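PDB 3IC8: GST N-terminal domain-containing protein from Pseudomonas syringae pv. tomato, which is of unknown function but, having glutathione S-transferase-like N- and C-terminal domains, may bind glutathione. Local coordinates for residues A[276-280]-A[281-285]. Residues are numbered along the deposited sequence; the frame is centred on the assembly and turned at random.
Sequences LMFTG and REELI
Phe278 and Ile285 face each other as an antiparallel hydrogen-bonded pair, Ile285 N donating a hydrogen bond to Phe278 O (2.9 Å), while Thr279 and Leu284 form the next, non-hydrogen-bonded pair towards the turn. The return bond illustrates how a strand absorbs an extra residue: Ile285 O accepts a nearly straight bond from Met277 N (2.7 Å, 170° at the hydrogen) and a weak one from Phe278 N. Met277 and Phe278 thus share one partner, a classic beta bulge in the hairpin of strands 272-279 and 284-290. At its turn, Gly280 N makes a weak bond to Glu283 O. The Phe278 side chain crosses that of Ile285 obliquely, its CB 3.6 Å from Ile285 CG1 and its CD2 3.9 Å from the same carbon. A chi1 of 174° turns the ring away from the Phe278 nitrogen and towards Glu283, where the ring atom CE2 comes within 4.2 Å of Glu283 CB. Ring and Glu283 carboxylate planes stand 76° apart, and Glu283 OE2 is hydrogen-bonded to His299 ND1 on strand 296-300. Thr279 and Leu284 share the other face of the sheet, where Leu284 CD2 approaches Thr279 OG1 at 3.6 Å, a hydroxyl hydrogen-bonded to Asp250. Beyond the strand end, Arg281 turns outward and pairs through NH1 with Glu246 in a salt bridge.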
loop_
_atom_site.group_PDB
_atom_site.type_symbol
_atom_site.label_atom_id
_atom_site.label_comp_id
_atom_site.label_asym_id
_atom_site.label_seq_id
_atom_site.Cartn_x
_atom_site.Cartn_y
_atom_site.Cartn_z
ATOM N N LEU A 276 44.153 -8.559 -22.866
ATOM C CA LEU A 276 43.731 -8.957 -21.566
ATOM C C LEU A 276 44.495 -8.125 -20.602
ATOM O O LEU A 276 45.682 -8.138 -20.616
ATOM C CB LEU A 276 44.117 -10.407 -21.376
ATOM C CG LEU A 276 43.527 -11.137 -20.195
ATOM C CD1 LEU A 276 44.361 -10.962 -19.031
ATOM C CD2 LEU A 276 42.144 -10.661 -19.900
HETATM N N MSE A 277 43.806 -7.392 -19.761
HETATM C CA MSE A 277 44.479 -6.573 -18.795
HETATM C C MSE A 277 44.479 -7.126 -17.392
HETATM O O MSE A 277 45.337 -6.808 -16.617
HETATM C CB MSE A 277 43.854 -5.194 -18.837
HETATM C CG MSE A 277 43.884 -4.614 -20.227
HETATM SE SE MSE A 277 45.572 -3.843 -20.690
HETATM C CE MSE A 277 45.635 -2.678 -19.210
ATOM N N PHE A 278 43.478 -7.921 -17.062
ATOM C CA PHE A 278 43.371 -8.490 -15.747
ATOM C C PHE A 278 42.609 -9.784 -15.799
ATOM O O PHE A 278 41.640 -9.891 -16.494
ATOM C CB PHE A 278 42.666 -7.498 -14.846
ATOM C CG PHE A 278 42.352 -8.010 -13.483
ATOM C CD1 PHE A 278 43.203 -7.792 -12.443
ATOM C CD2 PHE A 278 41.188 -8.672 -13.233
ATOM C CE1 PHE A 278 42.912 -8.234 -11.226
ATOM C CE2 PHE A 278 40.907 -9.107 -12.004
ATOM C CZ PHE A 278 41.769 -8.892 -11.007
ATOM N N THR A 279 43.077 -10.768 -15.060
ATOM C CA THR A 279 42.377 -12.007 -14.860
ATOM C C THR A 279 42.271 -12.210 -13.375
ATOM O O THR A 279 43.227 -12.082 -12.666
ATOM C CB THR A 279 43.073 -13.177 -15.540
ATOM O OG1 THR A 279 42.332 -14.362 -15.312
ATOM C CG2 THR A 279 44.402 -13.384 -14.972
ATOM N N GLY A 280 41.075 -12.501 -12.910
ATOM C CA GLY A 280 40.772 -12.520 -11.499
ATOM C C GLY A 280 39.743 -13.550 -11.169
ATOM O O GLY A 280 39.259 -14.209 -12.033
ATOM N N ARG A 281 39.454 -13.698 -9.895
ATOM C CA ARG A 281 38.499 -14.672 -9.415
ATOM C C ARG A 281 37.085 -14.428 -9.914
ATOM O O ARG A 281 36.381 -15.333 -10.284
ATOM C CB ARG A 281 38.485 -14.629 -7.904
ATOM C CG ARG A 281 39.596 -15.338 -7.251
ATOM C CD ARG A 281 39.799 -14.811 -5.851
ATOM N NE ARG A 281 41.040 -15.263 -5.242
ATOM C CZ ARG A 281 42.251 -14.849 -5.591
ATOM N NH1 ARG A 281 42.410 -13.970 -6.559
ATOM N NH2 ARG A 281 43.308 -15.319 -4.965
ATOM N N GLU A 282 36.695 -13.175 -9.908
ATOM C CA GLU A 282 35.423 -12.759 -10.384
ATOM C C GLU A 282 35.460 -12.100 -11.736
ATOM O O GLU A 282 34.430 -11.853 -12.303
ATOM C CB GLU A 282 34.848 -11.780 -9.391
ATOM C CG GLU A 282 34.579 -12.365 -8.058
ATOM C CD GLU A 282 33.365 -13.272 -8.025
ATOM O OE1 GLU A 282 32.487 -13.130 -8.860
ATOM O OE2 GLU A 282 33.287 -14.134 -7.154
ATOM N N GLU A 283 36.631 -11.776 -12.248
ATOM C CA GLU A 283 36.697 -10.867 -13.371
ATOM C C GLU A 283 37.769 -11.066 -14.426
ATOM O O GLU A 283 38.863 -11.438 -14.140
ATOM C CB GLU A 283 36.843 -9.461 -12.819
ATOM C CG GLU A 283 36.268 -8.398 -13.652
ATOM C CD GLU A 283 36.391 -7.060 -13.003
ATOM O OE1 GLU A 283 37.183 -6.903 -12.079
ATOM O OE2 GLU A 283 35.687 -6.155 -13.408
ATOM N N LEU A 284 37.427 -10.756 -15.653
ATOM C CA LEU A 284 38.384 -10.583 -16.706
ATOM C C LEU A 284 38.236 -9.205 -17.318
ATOM O O LEU A 284 37.152 -8.786 -17.609
ATOM C CB LEU A 284 38.191 -11.628 -17.778
ATOM C CG LEU A 284 38.151 -13.077 -17.364
ATOM C CD1 LEU A 284 37.256 -13.804 -18.253
ATOM C CD2 LEU A 284 39.477 -13.624 -17.455
ATOM N N ILE A 285 39.336 -8.509 -17.526
ATOM C CA ILE A 285 39.296 -7.188 -18.112
ATOM C C ILE A 285 40.025 -7.084 -19.438
ATOM O O ILE A 285 41.142 -7.491 -19.572
ATOM C CB ILE A 285 39.867 -6.173 -17.180
ATOM C CG1 ILE A 285 39.321 -6.392 -15.797
ATOM C CG2 ILE A 285 39.465 -4.830 -17.591
ATOM C CD1 ILE A 285 39.512 -5.262 -14.938
#